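Local coordinates for uncharacterized protein (Bacteroides eggerthii DSM 20697, PDB 4ECO) that is of unknown function but, as a leucine-rich repeat solenoid, probably serves in protein binding, at residues A[160-165]-A[492-497]; A[166-171]-A[537-542]; A[225-230]-A[236-241]; A[243-248]-A[266-271]. All blocks are in the same frame, centred on the assembly; numbering follows the deposited sequence.

Interaction 1 of 4, residues A[160-165]-A[492-497]; sequences DLIKDC and SIDLRF
Ile162 packs against Ser492 and Asp494 in a buried, mainly apolar contact between helix 160-168 and strand 492-494, one strand of the leucine-rich repeat solenoid. The helix belongs to the long excursion between strands 109-111 and 210-214, and its short segment runs nearly antiparallel to the strand, at 170°. The alternation of a strand shows in the side chains: Ile493 turns its CB away from the helix, whereas Ser492 and Asp494 meet the isoleucine. Two branches of Ile162 do the touching. CG2, anti to the backbone N, meets CB of Ser492 at 3.9 Å, while CD1 of the other branch reaches CB of Asp494 at 3.7 Å and also lies near the backbone carbonyl of Ile493. The carboxylate of Asp494 is turned to Arg496, whose NE bonds to OD1 at 2.8 Å in a salt bridge; OD1 offers its syn lone pair and lies close to the guanidinium plane, and a weak NH2 bond goes to OD2. OD2 also accepts from the backbone N of Ser159, just before the helix. Were Asp494 replaced by an alanine, the guanidinium of Arg496 would probably lose this anionic mate and Ser159 N this acceptor. Beside the apolar patch one water bridges the segments, donating to Ile162 O at 3.2 Å and lying 2.7 Å from Ser492 OG.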
loop_
_atom_site.group_PDB
_atom_site.type_symbol
_atom_site.label_atom_id
_atom_site.label_comp_id
_atom_site.label_asym_id
_atom_site.label_seq_id
_atom_site.Cartn_x
_atom_site.Cartn_y
_atom_site.Cartn_z
ATOM N N ASP A 160 14.773 3.879 -14.759
ATOM C CA ASP A 160 13.995 4.387 -15.867
ATOM C C ASP A 160 14.240 3.533 -17.084
ATOM O O ASP A 160 13.260 3.145 -17.719
ATOM C CB ASP A 160 14.315 5.858 -16.109
ATOM C CG ASP A 160 13.696 6.746 -15.047
ATOM O OD1 ASP A 160 12.590 6.394 -14.530
ATOM O OD2 ASP A 160 14.307 7.780 -14.719
ATOM N N LEU A 161 15.512 3.107 -17.321
ATOM C CA LEU A 161 15.865 2.246 -18.458
ATOM C C LEU A 161 15.025 0.956 -18.443
ATOM O O LEU A 161 14.311 0.666 -19.418
ATOM C CB LEU A 161 17.373 1.925 -18.443
ATOM C CG LEU A 161 17.894 0.859 -19.416
ATOM C CD1 LEU A 161 17.719 1.279 -20.834
ATOM C CD2 LEU A 161 19.327 0.657 -19.236
ATOM N N ILE A 162 15.048 0.243 -17.302
ATOM C CA ILE A 162 14.347 -1.024 -17.135
ATOM C C ILE A 162 12.826 -0.800 -17.209
ATOM O O ILE A 162 12.164 -1.536 -17.952
ATOM C CB ILE A 162 14.818 -1.746 -15.845
ATOM C CG1 ILE A 162 16.205 -2.336 -16.143
ATOM C CG2 ILE A 162 13.849 -2.858 -15.432
ATOM C CD1 ILE A 162 16.879 -2.830 -15.085
ATOM N N LYS A 163 12.294 0.255 -16.537
ATOM C CA LYS A 163 10.860 0.583 -16.574
ATOM C C LYS A 163 10.419 0.902 -18.025
ATOM O O LYS A 163 9.392 0.366 -18.449
ATOM C CB LYS A 163 10.492 1.724 -15.606
ATOM C CG LYS A 163 10.620 1.332 -14.116
ATOM C CD LYS A 163 9.979 2.309 -13.123
ATOM C CE LYS A 163 10.652 3.649 -13.019
ATOM N NZ LYS A 163 10.399 4.286 -11.698
ATOM N N ASP A 164 11.219 1.665 -18.809
ATOM C CA ASP A 164 10.891 1.961 -20.209
ATOM C C ASP A 164 10.735 0.663 -21.022
ATOM O O ASP A 164 9.736 0.530 -21.738
ATOM C CB ASP A 164 11.938 2.877 -20.873
ATOM C CG ASP A 164 12.036 4.309 -20.339
ATOM O OD1 ASP A 164 11.106 4.750 -19.616
ATOM O OD2 ASP A 164 13.074 4.969 -20.591
ATOM N N CYS A 165 11.671 -0.310 -20.856
ATOM C CA CYS A 165 11.635 -1.599 -21.567
ATOM C C CYS A 165 10.396 -2.416 -21.177
ATOM O O CYS A 165 9.789 -3.041 -22.055
ATOM C CB CYS A 165 12.909 -2.398 -21.334
ATOM S SG CYS A 165 14.398 -1.620 -22.011
ATOM N N SER A 492 14.029 -8.945 -16.940
ATOM C CA SER A 492 14.548 -7.683 -16.380
ATOM C C SER A 492 15.488 -7.943 -15.208
ATOM O O SER A 492 15.136 -8.670 -14.288
ATOM C CB SER A 492 13.420 -6.744 -15.944
ATOM O OG SER A 492 12.586 -6.355 -17.025
ATOM N N ILE A 493 16.705 -7.374 -15.266
ATOM C CA ILE A 493 17.711 -7.505 -14.223
ATOM C C ILE A 493 18.279 -6.118 -13.879
ATOM O O ILE A 493 18.929 -5.495 -14.717
ATOM C CB ILE A 493 18.836 -8.500 -14.606
ATOM C CG1 ILE A 493 18.277 -9.830 -15.217
ATOM C CG2 ILE A 493 19.730 -8.769 -13.395
ATOM C CD1 ILE A 493 19.348 -10.821 -15.705
ATOM N N ASP A 494 18.017 -5.639 -12.643
ATOM C CA ASP A 494 18.542 -4.381 -12.119
ATOM C C ASP A 494 19.648 -4.685 -11.146
ATOM O O ASP A 494 19.415 -5.316 -10.111
ATOM C CB ASP A 494 17.457 -3.539 -11.459
ATOM C CG ASP A 494 17.725 -2.047 -11.492
ATOM O OD1 ASP A 494 18.903 -1.659 -11.596
ATOM O OD2 ASP A 494 16.754 -1.266 -11.374
ATOM N N LEU A 495 20.878 -4.319 -11.523
ATOM C CA LEU A 495 22.073 -4.560 -10.718
ATOM C C LEU A 495 22.840 -3.264 -10.447
ATOM O O LEU A 495 24.017 -3.319 -10.063
ATOM C CB LEU A 495 22.983 -5.593 -11.417
ATOM C CG LEU A 495 22.486 -7.038 -11.387
ATOM C CD1 LEU A 495 23.077 -7.831 -12.506
ATOM C CD2 LEU A 495 22.715 -7.678 -10.014
ATOM N N ARG A 496 22.163 -2.104 -10.581
ATOM C CA ARG A 496 22.786 -0.811 -10.305
ATOM C C ARG A 496 23.318 -0.745 -8.884
ATOM O O ARG A 496 22.807 -1.433 -7.985
ATOM C CB ARG A 496 21.799 0.353 -10.501
ATOM C CG ARG A 496 21.337 0.676 -11.921
ATOM C CD ARG A 496 20.171 1.641 -11.847
ATOM N NE ARG A 496 19.083 1.045 -11.058
ATOM C CZ ARG A 496 18.171 1.718 -10.368
ATOM N NH1 ARG A 496 18.169 3.043 -10.372
ATOM N NH2 ARG A 496 17.239 1.072 -9.691
ATOM N N PHE A 497 24.317 0.111 -8.669
ATOM C CA PHE A 497 24.885 0.386 -7.354
ATOM C C PHE A 497 25.313 -0.862 -6.648
ATOM O O PHE A 497 24.783 -1.205 -5.587
ATOM C CB PHE A 497 23.909 1.172 -6.459
ATOM C CG PHE A 497 23.554 2.491 -7.071
ATOM C CD1 PHE A 497 24.419 3.572 -6.974
ATOM C CD2 PHE A 497 22.381 2.641 -7.797
ATOM C CE1 PHE A 497 24.112 4.785 -7.578
ATOM C CE2 PHE A 497 22.067 3.856 -8.405
ATOM C CZ PHE A 497 22.938 4.920 -8.297
HETATM O O HOH W 1 13.371 -4.399 -18.729
#

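Interaction 2 of 4, residues A[166-171]-A[537-542]; sequences INSDPQ and TLKGFG
The Asp169 carboxylate, close to Lys539, is met from above its plane by the backbone N of Gln171, which bonds to OD1 at 2.9 Å and closes an Asx turn; the lysine comes instead to the root of this side chain, its NZ 3.8 Å from Asp169 CB. The contact lies at the surface of the leucine-rich repeat solenoid, where helix 160-168 ends beside the residue that leads into strand 540-542. The Lys539 chain bends at its third torsion (chi3 -82°), and NZ donates to the backbone O of Cys165 in the last turn of the helix, where a positive charge would probably be favoured. Asp169 OD2 accepts from Gln172 NE2 and stays 5.1 Å from Lys539 NZ, so the opposite charges are near but not paired. Ser168 turns its OG back to Asp164 O. That leaves the methylene to face the lysine, with Ser168 CB 3.3 Å from Lys539 NZ.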
loop_
_atom_site.group_PDB
_atom_site.type_symbol
_atom_site.label_atom_id
_atom_site.label_comp_id
_atom_site.label_asym_id
_atom_site.label_seq_id
_atom_site.Cartn_x
_atom_site.Cartn_y
_atom_site.Cartn_z
ATOM N N ILE A 166 10.015 -2.399 -19.880
ATOM C CA ILE A 166 8.821 -3.080 -19.376
ATOM C C ILE A 166 7.569 -2.425 -19.998
ATOM O O ILE A 166 6.720 -3.135 -20.552
ATOM C CB ILE A 166 8.787 -3.073 -17.824
ATOM C CG1 ILE A 166 9.864 -4.045 -17.264
ATOM C CG2 ILE A 166 7.370 -3.421 -17.284
ATOM C CD1 ILE A 166 10.112 -3.960 -15.756
ATOM N N ASN A 167 7.488 -1.082 -19.959
ATOM C CA ASN A 167 6.350 -0.323 -20.491
ATOM C C ASN A 167 6.166 -0.495 -21.999
ATOM O O ASN A 167 5.027 -0.411 -22.453
ATOM C CB ASN A 167 6.479 1.157 -20.167
ATOM C CG ASN A 167 6.408 1.477 -18.698
ATOM O OD1 ASN A 167 5.876 0.716 -17.886
ATOM N ND2 ASN A 167 6.924 2.632 -18.330
ATOM N N SER A 168 7.256 -0.757 -22.763
ATOM C CA SER A 168 7.254 -0.996 -24.222
ATOM C C SER A 168 6.902 -2.419 -24.578
ATOM O O SER A 168 6.583 -2.684 -25.735
ATOM C CB SER A 168 8.631 -0.697 -24.816
ATOM O OG SER A 168 9.020 0.653 -24.628
ATOM N N ASP A 169 7.047 -3.349 -23.626
ATOM C CA ASP A 169 6.798 -4.775 -23.842
ATOM C C ASP A 169 5.308 -5.057 -23.714
ATOM O O ASP A 169 4.748 -4.903 -22.623
ATOM C CB ASP A 169 7.627 -5.648 -22.865
ATOM C CG ASP A 169 7.617 -7.153 -23.115
ATOM O OD1 ASP A 169 6.755 -7.630 -23.892
ATOM O OD2 ASP A 169 8.448 -7.862 -22.501
ATOM N N PRO A 170 4.649 -5.466 -24.835
ATOM C CA PRO A 170 3.203 -5.763 -24.776
ATOM C C PRO A 170 2.889 -6.980 -23.902
ATOM O O PRO A 170 1.776 -7.090 -23.401
ATOM C CB PRO A 170 2.835 -6.049 -26.241
ATOM C CG PRO A 170 3.996 -5.621 -27.048
ATOM C CD PRO A 170 5.191 -5.722 -26.188
ATOM N N GLN A 171 3.870 -7.879 -23.718
ATOM C CA GLN A 171 3.726 -9.104 -22.932
ATOM C C GLN A 171 3.893 -8.840 -21.418
ATOM O O GLN A 171 3.821 -9.779 -20.625
ATOM C CB GLN A 171 4.746 -10.168 -23.415
ATOM C CG GLN A 171 4.469 -10.727 -24.827
ATOM C CD GLN A 171 3.189 -11.566 -24.987
ATOM O OE1 GLN A 171 2.940 -12.550 -24.261
ATOM N NE2 GLN A 171 2.351 -11.200 -25.963
ATOM N N THR A 537 16.469 -10.596 -27.960
ATOM C CA THR A 537 15.299 -9.855 -27.449
ATOM C C THR A 537 15.657 -8.579 -26.662
ATOM O O THR A 537 14.776 -7.736 -26.462
ATOM C CB THR A 537 14.460 -10.761 -26.539
ATOM O OG1 THR A 537 15.323 -11.342 -25.572
ATOM C CG2 THR A 537 13.764 -11.861 -27.294
ATOM N N LEU A 538 16.937 -8.437 -26.233
ATOM C CA LEU A 538 17.453 -7.310 -25.443
ATOM C C LEU A 538 17.144 -5.989 -26.098
ATOM O O LEU A 538 17.561 -5.761 -27.224
ATOM C CB LEU A 538 18.973 -7.437 -25.230
ATOM C CG LEU A 538 19.626 -6.387 -24.365
ATOM C CD1 LEU A 538 19.323 -6.614 -22.886
ATOM C CD2 LEU A 538 21.093 -6.381 -24.584
ATOM N N LYS A 539 16.402 -5.132 -25.371
ATOM C CA LYS A 539 15.958 -3.809 -25.784
ATOM C C LYS A 539 16.798 -2.686 -25.156
ATOM O O LYS A 539 17.009 -1.662 -25.809
ATOM C CB LYS A 539 14.483 -3.613 -25.407
ATOM C CG LYS A 539 13.534 -3.483 -26.593
ATOM C CD LYS A 539 12.158 -2.993 -26.149
ATOM C CE LYS A 539 11.293 -4.106 -25.615
ATOM N NZ LYS A 539 10.206 -3.598 -24.742
ATOM N N GLY A 540 17.240 -2.865 -23.911
ATOM C CA GLY A 540 18.028 -1.849 -23.214
ATOM C C GLY A 540 19.183 -2.342 -22.365
ATOM O O GLY A 540 19.068 -3.349 -21.665
ATOM N N PHE A 541 20.288 -1.582 -22.389
ATOM C CA PHE A 541 21.525 -1.866 -21.669
ATOM C C PHE A 541 22.072 -0.595 -21.022
ATOM O O PHE A 541 22.221 0.426 -21.702
ATOM C CB PHE A 541 22.574 -2.463 -22.637
ATOM C CG PHE A 541 23.713 -3.174 -21.959
ATOM C CD1 PHE A 541 24.823 -2.469 -21.503
ATOM C CD2 PHE A 541 23.671 -4.549 -21.757
ATOM C CE1 PHE A 541 25.874 -3.130 -20.846
ATOM C CE2 PHE A 541 24.722 -5.215 -21.107
ATOM C CZ PHE A 541 25.826 -4.504 -20.668
ATOM N N GLY A 542 22.364 -0.675 -19.726
ATOM C CA GLY A 542 22.905 0.425 -18.940
ATOM C C GLY A 542 24.221 0.039 -18.298
ATOM O O GLY A 542 24.314 -1.018 -17.657
#

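Interaction 3 of 4, residues A[225-230]-A[236-241]; sequences EAWENE and QQYKTE
Lys239, following Tyr238 of helix 233-238, reaches back to Glu230 in the loop leading into that helix, a surface contact between strands 210-214 and 253-257 of the leucine-rich repeat solenoid. Its extended chain brings NZ to two oxygens of Glu230, the backbone O and OE1, each at 3.3 Å. Both hydrogen bonds are weak, and the second is part of a salt bridge. Gln236 OE1 lies 3.5 Å from the same backbone O, but two acceptors cannot bond. Gln237 O is gripped twice, by Thr240 N and by Thr240 OG1, the hydroxyl donating at 2.7 Å in the carbonyl plane. Glu241 OE1 is held by Arg204, while OE2 takes a weak bond from Gln237 NE2. Next to the polar pair, the Trp227 indole meets Tyr238 CB with CH2 (3.5 Å) and Lys239 CG with NE1 (3.6 Å). CZ3 of the indole sits at the edge of the tyrosine ring. Replacing Trp227 by an alanine would probably open a gap beside Tyr238 and leave the aliphatic part of Lys239 without its aromatic support. The chemistry implies that the loop is held to Tyr238 and Lys239 by apolar packing of the indole together with a weakly bonded charge pair.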
loop_
_atom_site.group_PDB
_atom_site.type_symbol
_atom_site.label_atom_id
_atom_site.label_comp_id
_atom_site.label_asym_id
_atom_site.label_seq_id
_atom_site.Cartn_x
_atom_site.Cartn_y
_atom_site.Cartn_z
ATOM N N GLU A 225 -20.157 5.129 25.550
ATOM C CA GLU A 225 -20.168 4.492 26.868
ATOM C C GLU A 225 -21.374 4.955 27.702
ATOM O O GLU A 225 -21.980 4.158 28.430
ATOM C CB GLU A 225 -18.882 4.774 27.641
ATOM C CG GLU A 225 -17.696 3.938 27.205
ATOM C CD GLU A 225 -16.575 3.864 28.219
ATOM O OE1 GLU A 225 -16.808 4.224 29.399
ATOM O OE2 GLU A 225 -15.468 3.412 27.839
ATOM N N ALA A 226 -21.717 6.247 27.583
ATOM C CA ALA A 226 -22.752 6.875 28.390
ATOM C C ALA A 226 -23.732 7.707 27.575
ATOM O O ALA A 226 -23.498 8.006 26.398
ATOM C CB ALA A 226 -22.085 7.774 29.428
ATOM N N TRP A 227 -24.836 8.095 28.232
ATOM C CA TRP A 227 -25.805 8.987 27.628
ATOM C C TRP A 227 -25.179 10.362 27.507
ATOM O O TRP A 227 -24.361 10.740 28.354
ATOM C CB TRP A 227 -27.094 9.045 28.442
ATOM C CG TRP A 227 -27.753 7.725 28.700
ATOM C CD1 TRP A 227 -27.960 7.135 29.916
ATOM C CD2 TRP A 227 -28.356 6.861 27.729
ATOM N NE1 TRP A 227 -28.667 5.965 29.765
ATOM C CE2 TRP A 227 -28.901 5.759 28.427
ATOM C CE3 TRP A 227 -28.491 6.910 26.329
ATOM C CZ2 TRP A 227 -29.552 4.708 27.772
ATOM C CZ3 TRP A 227 -29.152 5.874 25.688
ATOM C CH2 TRP A 227 -29.656 4.782 26.407
ATOM N N GLU A 228 -25.511 11.092 26.443
ATOM C CA GLU A 228 -24.990 12.438 26.253
ATOM C C GLU A 228 -25.562 13.289 27.366
ATOM O O GLU A 228 -24.841 14.047 28.007
ATOM C CB GLU A 228 -25.339 12.950 24.853
ATOM C CG GLU A 228 -24.675 14.260 24.488
ATOM C CD GLU A 228 -25.327 15.508 25.049
ATOM O OE1 GLU A 228 -26.580 15.605 25.042
ATOM O OE2 GLU A 228 -24.567 16.402 25.483
ATOM N N ASN A 229 -26.852 13.077 27.643
ATOM C CA ASN A 229 -27.618 13.699 28.710
ATOM C C ASN A 229 -28.667 12.679 29.178
ATOM O O ASN A 229 -29.675 12.469 28.500
ATOM C CB ASN A 229 -28.234 15.014 28.220
ATOM C CG ASN A 229 -29.310 15.606 29.099
ATOM O OD1 ASN A 229 -29.336 15.436 30.328
ATOM N ND2 ASN A 229 -30.223 16.337 28.468
ATOM N N GLU A 230 -28.424 12.045 30.337
ATOM C CA GLU A 230 -29.308 11.025 30.902
ATOM C C GLU A 230 -30.727 11.553 31.240
ATOM O O GLU A 230 -31.628 10.733 31.435
ATOM C CB GLU A 230 -28.692 10.385 32.154
ATOM C CG GLU A 230 -28.408 11.345 33.294
ATOM C CD GLU A 230 -28.032 10.672 34.598
ATOM O OE1 GLU A 230 -28.505 9.537 34.853
ATOM O OE2 GLU A 230 -27.299 11.308 35.391
ATOM N N GLN A 236 -34.154 8.811 28.709
ATOM C CA GLN A 236 -35.174 8.324 29.637
ATOM C C GLN A 236 -35.971 7.177 29.013
ATOM O O GLN A 236 -36.286 6.215 29.709
ATOM C CB GLN A 236 -36.129 9.457 30.084
ATOM C CG GLN A 236 -35.478 10.663 30.803
ATOM C CD GLN A 236 -35.021 10.475 32.236
ATOM O OE1 GLN A 236 -34.601 9.385 32.672
ATOM N NE2 GLN A 236 -35.020 11.580 32.985
ATOM N N GLN A 237 -36.269 7.258 27.705
ATOM C CA GLN A 237 -37.027 6.215 27.013
ATOM C C GLN A 237 -36.167 4.963 26.835
ATOM O O GLN A 237 -36.592 3.884 27.261
ATOM C CB GLN A 237 -37.549 6.712 25.647
ATOM C CG GLN A 237 -38.488 5.724 24.935
ATOM C CD GLN A 237 -38.785 6.062 23.491
ATOM O OE1 GLN A 237 -38.785 7.227 23.056
ATOM N NE2 GLN A 237 -39.054 5.031 22.704
ATOM N N TYR A 238 -34.958 5.126 26.221
ATOM C CA TYR A 238 -33.992 4.072 25.862
ATOM C C TYR A 238 -33.398 3.387 27.088
ATOM O O TYR A 238 -32.932 2.246 26.971
ATOM C CB TYR A 238 -32.858 4.624 24.991
ATOM C CG TYR A 238 -33.247 5.427 23.759
ATOM C CD1 TYR A 238 -34.555 5.424 23.276
ATOM C CD2 TYR A 238 -32.301 6.179 23.071
ATOM C CE1 TYR A 238 -34.920 6.198 22.176
ATOM C CE2 TYR A 238 -32.653 6.955 21.967
ATOM C CZ TYR A 238 -33.958 6.941 21.505
ATOM O OH TYR A 238 -34.301 7.686 20.402
ATOM N N LYS A 239 -33.459 4.056 28.273
ATOM C CA LYS A 239 -33.034 3.515 29.573
ATOM C C LYS A 239 -33.795 2.248 29.917
ATOM O O LYS A 239 -33.242 1.376 30.588
ATOM C CB LYS A 239 -33.237 4.549 30.703
ATOM C CG LYS A 239 -31.959 5.285 31.097
ATOM C CD LYS A 239 -32.227 6.373 32.125
ATOM C CE LYS A 239 -30.981 7.161 32.460
ATOM N NZ LYS A 239 -31.242 8.202 33.488
ATOM N N THR A 240 -35.051 2.150 29.458
ATOM C CA THR A 240 -35.958 1.034 29.737
ATOM C C THR A 240 -35.976 0.029 28.576
ATOM O O THR A 240 -36.776 -0.921 28.601
ATOM C CB THR A 240 -37.397 1.574 29.998
ATOM O OG1 THR A 240 -37.936 2.118 28.795
ATOM C CG2 THR A 240 -37.464 2.616 31.113
ATOM N N GLU A 241 -35.111 0.240 27.558
ATOM C CA GLU A 241 -35.148 -0.583 26.358
ATOM C C GLU A 241 -34.143 -1.739 26.339
ATOM O O GLU A 241 -34.293 -2.605 25.468
ATOM C CB GLU A 241 -34.959 0.281 25.110
ATOM C CG GLU A 241 -36.275 0.936 24.736
ATOM C CD GLU A 241 -36.322 1.798 23.495
ATOM O OE1 GLU A 241 -35.537 1.549 22.552
ATOM O OE2 GLU A 241 -37.203 2.686 23.444
#

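Interaction 4 of 4, residues A[243-248]-A[266-271]; sequences LKWDNL and PTFLKA
Phe268 and Ala271 receive the indole of Trp245 in a partly buried, apolar contact between the loops that precede and follow strand 253-257 of the leucine-rich repeat solenoid. The second segment opens with a type I beta turn from Pro266 to Leu269, and Phe268 within it makes the main contact. Its CB lies over one face of the indole, 3.3 Å above the plane and offset toward the rim, with Trp245 CE2 the nearest atom at 3.5 Å. With CG set between the backbone N and the carbonyl carbon (chi1 82°), the phenyl ring is carried along the six-membered ring, where Phe268 CD2 comes 3.9 Å from Trp245 CH2. The ring centres are 5.0 Å apart and the planes are inclined at 33°, an oblique pairing. Next in sequence, Leu269 directs its CB away from Trp245; its CG lies over a face of the Phe268 ring, and its side chain packs on Val254 and on Leu298 of helix 288-300. Ala271 completes the contact beside the pyrrole part of the indole, its CB 3.8 Å from both CB and CD1 of Trp245. Met203 and Cys224 also touch the tryptophan. No hydrogen bond joins the two segments, which implies that the loops before and after strand 253-257 hold together here by the fit of aromatic and methyl surfaces and not by polar pairing.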
loop_
_atom_site.group_PDB
_atom_site.type_symbol
_atom_site.label_atom_id
_atom_site.label_comp_id
_atom_site.label_asym_id
_atom_site.label_seq_id
_atom_site.Cartn_x
_atom_site.Cartn_y
_atom_site.Cartn_z
ATOM N N LEU A 243 -30.710 -1.957 25.671
ATOM C CA LEU A 243 -29.936 -1.863 24.446
ATOM C C LEU A 243 -28.614 -2.606 24.630
ATOM O O LEU A 243 -28.016 -2.590 25.719
ATOM C CB LEU A 243 -29.701 -0.400 24.044
ATOM C CG LEU A 243 -30.918 0.545 23.955
ATOM C CD1 LEU A 243 -30.460 1.965 23.823
ATOM C CD2 LEU A 243 -31.828 0.207 22.788
ATOM N N LYS A 244 -28.188 -3.311 23.581
ATOM C CA LYS A 244 -26.986 -4.128 23.639
ATOM C C LYS A 244 -26.223 -4.022 22.358
ATOM O O LYS A 244 -26.823 -3.951 21.280
ATOM C CB LYS A 244 -27.353 -5.610 23.902
ATOM C CG LYS A 244 -27.846 -5.916 25.312
ATOM C CD LYS A 244 -28.619 -7.230 25.391
ATOM C CE LYS A 244 -28.887 -7.601 26.834
ATOM N NZ LYS A 244 -29.790 -8.773 26.978
ATOM N N TRP A 245 -24.889 -4.087 22.461
ATOM C CA TRP A 245 -24.019 -4.099 21.288
ATOM C C TRP A 245 -24.213 -5.391 20.491
ATOM O O TRP A 245 -24.033 -5.380 19.273
ATOM C CB TRP A 245 -22.548 -3.917 21.667
ATOM C CG TRP A 245 -22.197 -2.511 22.064
ATOM C CD1 TRP A 245 -21.751 -2.095 23.283
ATOM C CD2 TRP A 245 -22.266 -1.333 21.241
ATOM N NE1 TRP A 245 -21.509 -0.739 23.266
ATOM C CE2 TRP A 245 -21.836 -0.243 22.032
ATOM C CE3 TRP A 245 -22.671 -1.086 19.911
ATOM C CZ2 TRP A 245 -21.805 1.072 21.545
ATOM C CZ3 TRP A 245 -22.618 0.214 19.417
ATOM C CH2 TRP A 245 -22.178 1.274 20.226
ATOM N N ASP A 246 -24.655 -6.475 21.162
ATOM C CA ASP A 246 -24.905 -7.761 20.526
ATOM C C ASP A 246 -26.017 -7.685 19.479
ATOM O O ASP A 246 -26.000 -8.471 18.542
ATOM C CB ASP A 246 -25.252 -8.834 21.565
ATOM C CG ASP A 246 -25.234 -10.248 20.991
ATOM O OD1 ASP A 246 -24.154 -10.694 20.531
ATOM O OD2 ASP A 246 -26.307 -10.910 20.994
ATOM N N ASN A 247 -26.932 -6.715 19.600
ATOM C CA ASN A 247 -28.062 -6.539 18.684
ATOM C C ASN A 247 -27.666 -5.877 17.346
ATOM O O ASN A 247 -28.443 -5.966 16.387
ATOM C CB ASN A 247 -29.162 -5.733 19.360
ATOM C CG ASN A 247 -29.735 -6.413 20.571
ATOM O OD1 ASN A 247 -29.904 -5.789 21.611
ATOM N ND2 ASN A 247 -29.996 -7.720 20.481
ATOM N N LEU A 248 -26.464 -5.268 17.260
ATOM C CA LEU A 248 -25.964 -4.670 16.025
ATOM C C LEU A 248 -25.282 -5.769 15.180
ATOM O O LEU A 248 -24.051 -5.825 15.001
ATOM C CB LEU A 248 -25.035 -3.487 16.332
ATOM C CG LEU A 248 -25.725 -2.111 16.426
ATOM C CD1 LEU A 248 -26.747 -2.047 17.582
ATOM C CD2 LEU A 248 -24.700 -1.013 16.558
ATOM N N PRO A 266 -11.705 2.420 21.849
ATOM C CA PRO A 266 -13.015 2.378 22.536
ATOM C C PRO A 266 -13.438 0.919 22.743
ATOM O O PRO A 266 -13.181 0.048 21.909
ATOM C CB PRO A 266 -13.954 3.170 21.612
ATOM C CG PRO A 266 -13.277 3.276 20.343
ATOM C CD PRO A 266 -11.796 3.119 20.553
ATOM N N THR A 267 -14.005 0.649 23.898
ATOM C CA THR A 267 -14.338 -0.700 24.364
ATOM C C THR A 267 -15.542 -1.349 23.656
ATOM O O THR A 267 -15.749 -2.565 23.808
ATOM C CB THR A 267 -14.609 -0.655 25.866
ATOM O OG1 THR A 267 -15.702 0.233 26.102
ATOM C CG2 THR A 267 -13.381 -0.206 26.661
ATOM N N PHE A 268 -16.314 -0.568 22.890
ATOM C CA PHE A 268 -17.509 -1.091 22.228
ATOM C C PHE A 268 -17.132 -2.036 21.085
ATOM O O PHE A 268 -17.953 -2.879 20.701
ATOM C CB PHE A 268 -18.406 0.056 21.720
ATOM C CG PHE A 268 -18.022 0.678 20.403
ATOM C CD1 PHE A 268 -17.146 1.752 20.357
ATOM C CD2 PHE A 268 -18.558 0.204 19.208
ATOM C CE1 PHE A 268 -16.795 2.332 19.135
ATOM C CE2 PHE A 268 -18.195 0.767 17.984
ATOM C CZ PHE A 268 -17.322 1.832 17.955
ATOM N N LEU A 269 -15.906 -1.868 20.525
ATOM C CA LEU A 269 -15.423 -2.649 19.386
ATOM C C LEU A 269 -15.409 -4.131 19.717
ATOM O O LEU A 269 -16.014 -4.886 18.961
ATOM C CB LEU A 269 -14.034 -2.186 18.938
ATOM C CG LEU A 269 -13.917 -0.733 18.457
ATOM C CD1 LEU A 269 -12.475 -0.290 18.432
ATOM C CD2 LEU A 269 -14.548 -0.536 17.116
ATOM N N LYS A 270 -14.813 -4.546 20.871
ATOM C CA LYS A 270 -14.757 -5.971 21.254
ATOM C C LYS A 270 -16.156 -6.538 21.612
ATOM O O LYS A 270 -16.356 -7.761 21.559
ATOM C CB LYS A 270 -13.769 -6.222 22.402
ATOM C CG LYS A 270 -14.052 -5.479 23.686
ATOM C CD LYS A 270 -12.914 -5.694 24.653
ATOM C CE LYS A 270 -13.167 -5.065 25.991
ATOM N NZ LYS A 270 -11.979 -5.207 26.865
ATOM N N ALA A 271 -17.114 -5.651 21.913
ATOM C CA ALA A 271 -18.489 -6.007 22.250
ATOM C C ALA A 271 -19.348 -6.282 20.988
ATOM O O ALA A 271 -20.470 -6.764 21.134
ATOM C CB ALA A 271 -19.128 -4.895 23.082
#

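How the interactions relate
From the N terminus, helix 160-168 comes first and supplies one side of both interaction 1 and interaction 2. Each closes a loop of more than 300 residues, to strand 492-494 and to the approach to strand 540-542; the two cross along the chain and touch where Leu161 packs on Gly542 and Ser492 on Ile166. Interactions 3 and 4 fall within both long loops. They close short loops one after the other, and adjoin through Leu243, which packs on Trp227 and Tyr238. The first pair ties an early excursion to late repeats; the second, across the chain's centre, folds one excursion onto itself (interaction 3) and joins the loops flanking strand 253-257 (interaction 4).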